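Long-range contacts in monalysin (Pseudomonas entomophila, PDB 4MKO), which forms beta-barrel pores in host cell membranes, so lysing cells and damaging the intestine of Drosophila during infection: residues G34-Y42 / D225-Y236; V97-N105 / F114-T122. All blocks are in the same frame, centred on the assembly; numbering follows the deposited sequence. Where two conformers were deposited one is given.

In the fold
Contact 1 (34-42 with 225-236) ties the C-terminal tail to the strand 29-43, while contact 2 (97-105 with 114-122) closes a short loop within the region 67-135, inferred to be the pore-forming part of this aerolysin-like fold. Along the chain contact 2 is nested inside the loop that contact 1 closes, and their centres lie about 15 Å apart. They touch directly, in part through the C-terminal residue: Tyr236 OXT is 3.1 Å from Asn100 ND2, a probable hydrogen bond, and Tyr236 OH packs 3.6 Å from Ile101 CD1. Ile35 and Arg234 pack on Val104 and Ile103. A bound zinc ion lies about 4 Å from the side chain of Arg234, and a mercury ion about 6 Å from that of Asn105.

Contact 1. Residues G34-Y42 / D225-Y236. With ACT (acetate ion), chain I.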
loop_
_atom_site.group_PDB
_atom_site.type_symbol
_atom_site.label_atom_id
_atom_site.label_comp_id
_atom_site.label_asym_id
_atom_site.label_seq_id
_atom_site.Cartn_x
_atom_site.Cartn_y
_atom_site.Cartn_z
ATOM N N GLY A 34 -1.156 -10.214 6.366
ATOM C CA GLY A 34 -2.504 -10.269 5.814
ATOM C C GLY A 34 -2.748 -11.553 5.054
ATOM O O GLY A 34 -1.799 -12.284 4.750
ATOM N N ILE A 35 -4.023 -11.823 4.732
ATOM C CA ILE A 35 -4.409 -13.037 4.000
ATOM C C ILE A 35 -4.190 -12.898 2.494
ATOM O O ILE A 35 -4.129 -11.781 1.962
ATOM C CB ILE A 35 -5.894 -13.437 4.304
ATOM C CG1 ILE A 35 -6.890 -12.350 3.823
ATOM C CG2 ILE A 35 -6.089 -13.784 5.830
ATOM C CD1 ILE A 35 -8.243 -12.903 3.378
ATOM N N THR A 36 -4.154 -14.046 1.808
ATOM C CA THR A 36 -4.100 -14.072 0.366
ATOM C C THR A 36 -5.512 -14.370 -0.162
ATOM O O THR A 36 -6.210 -15.223 0.393
ATOM C CB THR A 36 -3.103 -15.134 -0.155
ATOM O OG1 THR A 36 -1.799 -14.891 0.397
ATOM C CG2 THR A 36 -3.043 -15.160 -1.684
ATOM N N VAL A 37 -5.921 -13.648 -1.201
ATOM C CA VAL A 37 -7.205 -13.869 -1.911
ATOM C C VAL A 37 -6.901 -14.130 -3.379
ATOM O O VAL A 37 -5.770 -13.906 -3.820
ATOM C CB VAL A 37 -8.220 -12.714 -1.746
ATOM C CG1 VAL A 37 -8.581 -12.502 -0.270
ATOM C CG2 VAL A 37 -7.741 -11.424 -2.435
ATOM N N TYR A 38 -7.901 -14.612 -4.138
ATOM C CA TYR A 38 -7.711 -14.919 -5.552
ATOM C C TYR A 38 -8.897 -14.405 -6.353
ATOM O O TYR A 38 -10.043 -14.670 -5.999
ATOM C CB TYR A 38 -7.527 -16.435 -5.772
ATOM C CG TYR A 38 -7.316 -16.797 -7.225
ATOM C CD1 TYR A 38 -8.399 -17.051 -8.067
ATOM C CD2 TYR A 38 -6.034 -16.904 -7.758
ATOM C CE1 TYR A 38 -8.209 -17.379 -9.410
ATOM C CE2 TYR A 38 -5.834 -17.213 -9.106
ATOM C CZ TYR A 38 -6.926 -17.450 -9.927
ATOM O OH TYR A 38 -6.741 -17.770 -11.254
ATOM N N GLY A 39 -8.607 -13.724 -7.446
ATOM C CA GLY A 39 -9.631 -13.202 -8.335
ATOM C C GLY A 39 -9.044 -12.392 -9.455
ATOM O O GLY A 39 -7.820 -12.231 -9.540
ATOM N N ASP A 40 -9.918 -11.854 -10.308
ATOM C CA ASP A 40 -9.510 -11.071 -11.457
ATOM C C ASP A 40 -8.900 -9.714 -11.158
ATOM O O ASP A 40 -9.386 -8.974 -10.297
ATOM C CB ASP A 40 -10.695 -10.840 -12.407
ATOM C CG ASP A 40 -11.154 -12.049 -13.198
ATOM O OD1 ASP A 40 -10.358 -13.013 -13.337
ATOM O OD2 ASP A 40 -12.301 -12.019 -13.714
ATOM N N ILE A 41 -7.865 -9.362 -11.949
ATOM C CA ILE A 41 -7.268 -8.043 -12.031
ATOM C C ILE A 41 -7.021 -7.839 -13.517
ATOM O O ILE A 41 -6.507 -8.747 -14.191
ATOM C CB ILE A 41 -5.996 -7.813 -11.170
ATOM C CG1 ILE A 41 -6.303 -8.001 -9.652
ATOM C CG2 ILE A 41 -5.409 -6.420 -11.445
ATOM C CD1 ILE A 41 -5.190 -7.460 -8.647
ATOM N N TYR A 42 -7.449 -6.686 -14.034
ATOM C CA TYR A 42 -7.290 -6.334 -15.430
ATOM C C TYR A 42 -5.930 -5.671 -15.614
ATOM O O TYR A 42 -5.668 -4.625 -15.039
ATOM C CB TYR A 42 -8.428 -5.401 -15.895
ATOM C CG TYR A 42 -8.436 -5.163 -17.394
ATOM C CD1 TYR A 42 -7.601 -4.209 -17.976
ATOM C CD2 TYR A 42 -9.304 -5.865 -18.227
ATOM C CE1 TYR A 42 -7.602 -3.988 -19.353
ATOM C CE2 TYR A 42 -9.324 -5.641 -19.604
ATOM C CZ TYR A 42 -8.459 -4.714 -20.163
ATOM O OH TYR A 42 -8.470 -4.488 -21.514
ATOM N N ASP A 225 -0.127 -17.203 0.131
ATOM C CA ASP A 225 -0.830 -18.403 0.567
ATOM C C ASP A 225 -1.673 -18.921 -0.632
ATOM O O ASP A 225 -2.791 -18.449 -0.862
ATOM C CB ASP A 225 -1.681 -18.115 1.809
ATOM C CG ASP A 225 -2.605 -19.257 2.206
ATOM O OD1 ASP A 225 -2.319 -20.435 1.816
ATOM O OD2 ASP A 225 -3.625 -18.984 2.868
ATOM N N TRP A 226 -1.127 -19.905 -1.389
ATOM C CA TRP A 226 -1.796 -20.422 -2.585
ATOM C C TRP A 226 -3.132 -21.130 -2.316
ATOM O O TRP A 226 -3.916 -21.305 -3.254
ATOM C CB TRP A 226 -0.874 -21.328 -3.404
ATOM C CG TRP A 226 0.515 -20.790 -3.610
ATOM C CD1 TRP A 226 1.681 -21.418 -3.283
ATOM C CD2 TRP A 226 0.884 -19.564 -4.261
ATOM N NE1 TRP A 226 2.756 -20.666 -3.689
ATOM C CE2 TRP A 226 2.299 -19.507 -4.269
ATOM C CE3 TRP A 226 0.159 -18.478 -4.804
ATOM C CZ2 TRP A 226 3.003 -18.415 -4.791
ATOM C CZ3 TRP A 226 0.861 -17.406 -5.346
ATOM C CH2 TRP A 226 2.268 -17.393 -5.358
ATOM N N SER A 227 -3.404 -21.500 -1.051
ATOM C CA SER A 227 -4.675 -22.141 -0.672
ATOM C C SER A 227 -5.878 -21.228 -0.920
ATOM O O SER A 227 -7.009 -21.722 -0.944
ATOM C CB SER A 227 -4.644 -22.635 0.770
ATOM O OG SER A 227 -4.737 -21.564 1.691
ATOM N N ALA A 228 -5.644 -19.900 -1.153
ATOM C CA ALA A 228 -6.714 -18.960 -1.514
ATOM C C ALA A 228 -7.501 -19.514 -2.720
ATOM O O ALA A 228 -8.723 -19.396 -2.753
ATOM C CB ALA A 228 -6.129 -17.597 -1.881
ATOM N N TYR A 229 -6.799 -20.142 -3.702
ATOM C CA TYR A 229 -7.485 -20.681 -4.893
ATOM C C TYR A 229 -8.582 -21.701 -4.529
ATOM O O TYR A 229 -9.612 -21.738 -5.191
ATOM C CB TYR A 229 -6.486 -21.330 -5.869
ATOM C CG TYR A 229 -7.053 -21.516 -7.261
ATOM C CD1 TYR A 229 -7.801 -22.646 -7.587
ATOM C CD2 TYR A 229 -6.802 -20.586 -8.271
ATOM C CE1 TYR A 229 -8.327 -22.824 -8.866
ATOM C CE2 TYR A 229 -7.309 -20.764 -9.562
ATOM C CZ TYR A 229 -8.070 -21.887 -9.853
ATOM O OH TYR A 229 -8.572 -22.074 -11.123
ATOM N N ASN A 230 -8.320 -22.532 -3.518
ATOM C CA ASN A 230 -9.156 -23.633 -3.037
ATOM C C ASN A 230 -10.124 -23.256 -1.899
ATOM O O ASN A 230 -10.777 -24.136 -1.323
ATOM C CB ASN A 230 -8.258 -24.786 -2.631
ATOM C CG ASN A 230 -7.308 -25.221 -3.738
ATOM O OD1 ASN A 230 -7.684 -25.364 -4.903
ATOM N ND2 ASN A 230 -6.040 -25.302 -3.424
ATOM N N ASP A 231 -10.200 -21.956 -1.571
ATOM C CA ASP A 231 -11.049 -21.461 -0.490
ATOM C C ASP A 231 -12.121 -20.518 -1.048
ATOM O O ASP A 231 -11.834 -19.338 -1.308
ATOM C CB ASP A 231 -10.212 -20.772 0.612
ATOM C CG ASP A 231 -11.002 -20.410 1.863
ATOM O OD1 ASP A 231 -12.237 -20.665 1.891
ATOM O OD2 ASP A 231 -10.395 -19.871 2.812
ATOM N N PRO A 232 -13.394 -20.984 -1.146
ATOM C CA PRO A 232 -14.443 -20.109 -1.704
ATOM C C PRO A 232 -14.567 -18.761 -0.993
ATOM O O PRO A 232 -14.813 -17.765 -1.667
ATOM C CB PRO A 232 -15.731 -20.944 -1.610
ATOM C CG PRO A 232 -15.390 -22.136 -0.762
ATOM C CD PRO A 232 -13.905 -22.349 -0.882
ATOM N N HIS A 233 -14.341 -18.729 0.339
ATOM C CA HIS A 233 -14.432 -17.484 1.108
ATOM C C HIS A 233 -13.311 -16.490 0.782
ATOM O O HIS A 233 -13.441 -15.302 1.092
ATOM C CB HIS A 233 -14.532 -17.769 2.609
ATOM C CG HIS A 233 -15.710 -18.629 2.952
ATOM N ND1 HIS A 233 -17.002 -18.271 2.582
ATOM C CD2 HIS A 233 -15.753 -19.818 3.596
ATOM C CE1 HIS A 233 -17.782 -19.246 3.021
ATOM N NE2 HIS A 233 -17.079 -20.193 3.646
ATOM N N ARG A 234 -12.244 -16.950 0.097
ATOM C CA ARG A 234 -11.142 -16.056 -0.311
ATOM C C ARG A 234 -11.039 -15.858 -1.836
ATOM O O ARG A 234 -10.032 -15.363 -2.334
ATOM C CB ARG A 234 -9.813 -16.510 0.298
ATOM C CG ARG A 234 -9.804 -16.322 1.811
ATOM C CD ARG A 234 -8.469 -16.674 2.414
ATOM N NE ARG A 234 -8.231 -18.121 2.445
ATOM C CZ ARG A 234 -7.074 -18.700 2.149
ATOM N NH1 ARG A 234 -6.044 -17.972 1.727
ATOM N NH2 ARG A 234 -6.932 -20.012 2.277
ATOM N N ARG A 235 -12.111 -16.193 -2.567
ATOM C CA ARG A 235 -12.203 -15.973 -4.006
ATOM C C ARG A 235 -13.228 -14.856 -4.214
ATOM O O ARG A 235 -14.328 -14.911 -3.651
ATOM C CB ARG A 235 -12.641 -17.269 -4.723
ATOM C CG ARG A 235 -11.641 -18.438 -4.598
ATOM C CD ARG A 235 -12.082 -19.647 -5.410
ATOM N NE ARG A 235 -12.244 -19.307 -6.828
ATOM C CZ ARG A 235 -11.359 -19.586 -7.775
ATOM N NH1 ARG A 235 -10.264 -20.281 -7.486
ATOM N NH2 ARG A 235 -11.576 -19.205 -9.026
ATOM N N TYR A 236 -12.874 -13.832 -4.978
ATOM C CA TYR A 236 -13.800 -12.733 -5.210
ATOM C C TYR A 236 -14.221 -12.637 -6.670
ATOM O O TYR A 236 -13.561 -13.271 -7.523
ATOM C CB TYR A 236 -13.210 -11.406 -4.697
ATOM C CG TYR A 236 -12.023 -10.899 -5.499
ATOM C CD1 TYR A 236 -12.206 -10.081 -6.613
ATOM C CD2 TYR A 236 -10.720 -11.217 -5.128
ATOM C CE1 TYR A 236 -11.121 -9.609 -7.353
ATOM C CE2 TYR A 236 -9.625 -10.730 -5.845
ATOM C CZ TYR A 236 -9.831 -9.943 -6.967
ATOM O OH TYR A 236 -8.759 -9.477 -7.686
ATOM O OXT TYR A 236 -15.191 -11.904 -6.963
HETATM C C ACT I . -3.653 -25.731 -0.606
HETATM O O ACT I . -3.162 -26.265 0.416
HETATM O OXT ACT I . -4.859 -25.482 -0.775
HETATM C CH3 ACT I . -2.695 -25.315 -1.760
HETATM O O HOH W 1 -4.099 -16.429 3.773
HETATM O O HOH W 2 -12.182 -15.626 -7.674
HETATM O O HOH W 3 -12.817 -12.176 -9.954
#
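Tyr38 and Arg235 form a single beta bridge, in which Tyr38 N gives a hydrogen bond to Arg234 O (2.9 Å) and Tyr38 O receives one from Tyr236 N (3.1 Å). Beyond the bridge, the Tyr236 ring lies against the strand. With chi1 69°, the Tyr236 CG stands between its own backbone N and carbonyl carbon, which folds the ring back over the strand so that one face rests on Gly39 CA, 3.7 Å from the ring centroid, a CH-pi contact that a residue without a side chain suits well. The phenol then reaches Asp40 O, its OH donating over 2.7 Å from above the carbonyl plane. Tyr38 carries the other aromatic contact: Tyr229 turns its edge to the face of Tyr38 in a T-shaped pair, planes at 64°, while Arg235 places a guanidinium face over Tyr38 CD1 and directs NH1 to Tyr229 O.

The C-terminal tail thus adds one isolated bridge to strand 29-43, where Val37 and Gly39 also pair through their backbones with Thr52 and Thr50 of strand 46-67. At the other end Arg234, long enough to span several acceptors, bends at chi3 (-74°). Its NH1 donates to Thr36 O at 3.1 Å and also forms a salt bridge with Asp225 OD2, though a weak hydrogen bond; NE forms a second with Asp231 OD2, and NH2 reaches Ser227 OG nearly straight, these last two partners in the guanidinium plane. These bonds should fix the rotation of the group, and the two carboxylates probably balance its charge. The small Ala228 sets CB 3.3 Å from Thr36 O, and Thr36 OG1 accepts from Asp225 N (2.9 Å).

Contact 2. Residues V97-N105 / F114-T122; sequences VGANIDIVN and FTRSESWST
With CG anti to its carbonyl carbon (chi1 -65°), Trp120 lays its indole against 97-105, where Ile101 meets it with CG2, the branch lodged between the backbone N and the carbonyl carbon. That methyl stands over the face of the five-membered ring, 3.4 Å from its centroid and 10° off the normal, a close CH-pi contact. Val97 CG1 touches Trp120 CB, and Val104 CG1 lies 3.8 Å from Trp120 CZ2, so the compact methyls of beta-branched residues pack on one face of the indole, at its CB and near CZ2. Its one polar atom is satisfied as well: NE1 donates in the ring plane to Asp102 OD1 (2.9 Å), on the anti side of the carboxylate. Asn105 ND2 donates to the same oxygen at 2.9 Å from the opposite face of the carboxylate plane, so two donors hold it and probably stabilise its negative charge. Asn105 OD1 is hydrogen-bonded to Tyr147 OH, which helps to orient the amide.

Arg116 makes a second polar link farther out. Its chain is extended from CG to NE, passing Ala99 CB, and NH2 gives Asn100 OD1 a nearly straight bond of 2.9 Å from above the amide plane. A water joins Arg116 NH1 to the same oxygen.

The 3-10 segment 99-102 and the helix that follows it are thereby held to the loop leading into strand 124-133, with Ile182 of strand 173-191 and Tyr147 of strand 136-151 also against the indole, and Ile41 of strand 29-43 packed on Val97 and Ile101.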
loop_
_atom_site.group_PDB
_atom_site.type_symbol
_atom_site.label_atom_id
_atom_site.label_comp_id
_atom_site.label_asym_id
_atom_site.label_seq_id
_atom_site.Cartn_x
_atom_site.Cartn_y
_atom_site.Cartn_z
ATOM N N VAL A 97 -9.186 -2.968 -11.093
ATOM C CA VAL A 97 -9.647 -4.075 -10.265
ATOM C C VAL A 97 -11.057 -3.771 -9.768
ATOM O O VAL A 97 -11.355 -2.621 -9.422
ATOM C CB VAL A 97 -8.670 -4.497 -9.126
ATOM C CG1 VAL A 97 -8.494 -3.402 -8.087
ATOM C CG2 VAL A 97 -9.101 -5.811 -8.476
ATOM N N GLY A 98 -11.887 -4.814 -9.733
ATOM C CA GLY A 98 -13.255 -4.734 -9.241
ATOM C C GLY A 98 -13.273 -4.509 -7.745
ATOM O O GLY A 98 -12.356 -4.933 -7.033
ATOM N N ALA A 99 -14.349 -3.878 -7.251
ATOM C CA ALA A 99 -14.537 -3.570 -5.836
ATOM C C ALA A 99 -14.438 -4.767 -4.900
ATOM O O ALA A 99 -14.077 -4.563 -3.729
ATOM C CB ALA A 99 -15.885 -2.887 -5.634
ATOM N N ASN A 100 -14.801 -6.000 -5.378
ATOM C CA ASN A 100 -14.866 -7.201 -4.541
ATOM C C ASN A 100 -13.504 -7.699 -4.039
ATOM O O ASN A 100 -13.478 -8.533 -3.131
ATOM C CB ASN A 100 -15.659 -8.355 -5.189
ATOM C CG ASN A 100 -16.344 -9.275 -4.166
ATOM O OD1 ASN A 100 -16.772 -8.854 -3.074
ATOM N ND2 ASN A 100 -16.477 -10.561 -4.486
ATOM N N ILE A 101 -12.394 -7.131 -4.543
ATOM C CA ILE A 101 -11.055 -7.505 -4.067
ATOM C C ILE A 101 -10.947 -7.115 -2.582
ATOM O O ILE A 101 -10.142 -7.699 -1.862
ATOM C CB ILE A 101 -9.910 -6.856 -4.894
ATOM C CG1 ILE A 101 -8.514 -7.453 -4.510
ATOM C CG2 ILE A 101 -9.914 -5.326 -4.801
ATOM C CD1 ILE A 101 -7.346 -7.111 -5.419
ATOM N N ASP A 102 -11.794 -6.149 -2.122
ATOM C CA ASP A 102 -11.739 -5.671 -0.743
ATOM C C ASP A 102 -11.913 -6.762 0.310
ATOM O O ASP A 102 -11.535 -6.535 1.456
ATOM C CB ASP A 102 -12.690 -4.499 -0.495
ATOM C CG ASP A 102 -12.186 -3.613 0.641
ATOM O OD1 ASP A 102 -11.015 -3.190 0.590
ATOM O OD2 ASP A 102 -12.961 -3.357 1.580
ATOM N N ILE A 103 -12.358 -7.987 -0.070
ATOM C CA ILE A 103 -12.382 -9.119 0.879
ATOM C C ILE A 103 -10.957 -9.357 1.443
ATOM O O ILE A 103 -10.831 -9.919 2.530
ATOM C CB ILE A 103 -12.970 -10.436 0.297
ATOM C CG1 ILE A 103 -12.088 -11.011 -0.846
ATOM C CG2 ILE A 103 -14.437 -10.256 -0.122
ATOM C CD1 ILE A 103 -12.236 -12.500 -1.038
ATOM N N VAL A 104 -9.898 -8.933 0.711
ATOM C CA VAL A 104 -8.515 -9.088 1.190
ATOM C C VAL A 104 -8.315 -8.249 2.469
ATOM O O VAL A 104 -7.644 -8.702 3.392
ATOM C CB VAL A 104 -7.428 -8.802 0.107
ATOM C CG1 VAL A 104 -7.339 -7.323 -0.258
ATOM C CG2 VAL A 104 -6.055 -9.347 0.535
ATOM N N ASN A 105 -8.951 -7.071 2.523
ATOM C CA ASN A 105 -8.870 -6.146 3.658
ATOM C C ASN A 105 -9.698 -6.640 4.814
ATOM O O ASN A 105 -9.190 -6.778 5.932
ATOM C CB ASN A 105 -9.211 -4.724 3.220
ATOM C CG ASN A 105 -8.039 -4.064 2.530
ATOM O OD1 ASN A 105 -6.869 -4.385 2.819
ATOM N ND2 ASN A 105 -8.314 -3.117 1.632
ATOM N N PHE A 114 -12.913 4.192 3.152
ATOM C CA PHE A 114 -13.529 4.765 1.956
ATOM C C PHE A 114 -14.657 3.852 1.469
ATOM O O PHE A 114 -14.776 2.715 1.948
ATOM C CB PHE A 114 -12.473 5.026 0.854
ATOM C CG PHE A 114 -11.376 5.973 1.274
ATOM C CD1 PHE A 114 -11.666 7.287 1.642
ATOM C CD2 PHE A 114 -10.048 5.555 1.304
ATOM C CE1 PHE A 114 -10.648 8.161 2.040
ATOM C CE2 PHE A 114 -9.028 6.443 1.657
ATOM C CZ PHE A 114 -9.330 7.745 2.008
ATOM N N THR A 115 -15.521 4.349 0.553
ATOM C CA THR A 115 -16.646 3.537 0.092
ATOM C C THR A 115 -16.177 2.362 -0.776
ATOM O O THR A 115 -15.020 2.330 -1.243
ATOM C CB THR A 115 -17.730 4.374 -0.618
ATOM O OG1 THR A 115 -17.256 4.755 -1.907
ATOM C CG2 THR A 115 -18.189 5.587 0.197
ATOM N N ARG A 116 -17.087 1.408 -0.986
ATOM C CA ARG A 116 -16.839 0.215 -1.788
ATOM C C ARG A 116 -16.379 0.577 -3.209
ATOM O O ARG A 116 -15.439 -0.026 -3.710
ATOM C CB ARG A 116 -18.094 -0.662 -1.815
ATOM C CG ARG A 116 -17.865 -2.013 -2.477
ATOM C CD ARG A 116 -19.020 -2.976 -2.297
ATOM N NE ARG A 116 -18.842 -4.164 -3.137
ATOM C CZ ARG A 116 -18.148 -5.244 -2.786
ATOM N NH1 ARG A 116 -17.559 -5.307 -1.596
ATOM N NH2 ARG A 116 -18.036 -6.270 -3.623
ATOM N N SER A 117 -16.994 1.586 -3.831
ATOM C CA SER A 117 -16.626 1.989 -5.189
ATOM C C SER A 117 -15.342 2.842 -5.272
ATOM O O SER A 117 -14.779 2.986 -6.354
ATOM C CB SER A 117 -17.794 2.714 -5.859
ATOM O OG SER A 117 -18.010 3.978 -5.252
ATOM N N GLU A 118 -14.893 3.408 -4.137
ATOM C CA GLU A 118 -13.746 4.303 -4.026
ATOM C C GLU A 118 -12.418 3.608 -3.678
ATOM O O GLU A 118 -11.386 4.024 -4.182
ATOM C CB GLU A 118 -14.002 5.315 -2.902
ATOM C CG GLU A 118 -14.938 6.469 -3.224
ATOM C CD GLU A 118 -15.286 7.328 -2.017
ATOM O OE1 GLU A 118 -14.957 6.943 -0.868
ATOM O OE2 GLU A 118 -15.896 8.400 -2.227
ATOM N N SER A 119 -12.446 2.645 -2.747
ATOM C CA SER A 119 -11.271 2.004 -2.151
ATOM C C SER A 119 -10.191 1.525 -3.134
ATOM O O SER A 119 -8.995 1.732 -2.864
ATOM C CB SER A 119 -11.701 0.852 -1.250
ATOM O OG SER A 119 -12.482 1.331 -0.166
ATOM N N TRP A 120 -10.616 0.902 -4.270
ATOM C CA TRP A 120 -9.702 0.303 -5.253
ATOM C C TRP A 120 -9.810 0.950 -6.635
ATOM O O TRP A 120 -9.332 0.403 -7.636
ATOM C CB TRP A 120 -9.949 -1.206 -5.321
ATOM C CG TRP A 120 -9.608 -1.933 -4.050
ATOM C CD1 TRP A 120 -10.424 -2.146 -2.977
ATOM C CD2 TRP A 120 -8.342 -2.522 -3.718
ATOM N NE1 TRP A 120 -9.755 -2.864 -2.004
ATOM C CE2 TRP A 120 -8.469 -3.098 -2.430
ATOM C CE3 TRP A 120 -7.119 -2.662 -4.410
ATOM C CZ2 TRP A 120 -7.440 -3.838 -1.833
ATOM C CZ3 TRP A 120 -6.093 -3.378 -3.808
ATOM C CH2 TRP A 120 -6.256 -3.952 -2.531
ATOM N N SER A 121 -10.422 2.131 -6.682
ATOM C CA SER A 121 -10.616 2.868 -7.922
ATOM C C SER A 121 -9.396 3.736 -8.232
ATOM O O SER A 121 -8.328 3.594 -7.609
ATOM C CB SER A 121 -11.890 3.716 -7.823
ATOM O OG SER A 121 -12.287 4.206 -9.095
ATOM N N THR A 122 -9.547 4.648 -9.209
ATOM C CA THR A 122 -8.500 5.580 -9.583
ATOM C C THR A 122 -8.318 6.615 -8.475
ATOM O O THR A 122 -9.254 6.848 -7.700
ATOM C CB THR A 122 -8.830 6.241 -10.939
ATOM O OG1 THR A 122 -10.097 6.892 -10.840
ATOM C CG2 THR A 122 -8.829 5.236 -12.100
HETATM O O HOH W 4 -9.344 -0.174 -10.311
HETATM O O HOH W 5 -14.007 -2.091 -2.489
HETATM O O HOH W 6 -15.518 -7.194 -1.200
HETATM O O HOH W 7 -14.145 -1.214 0.048
#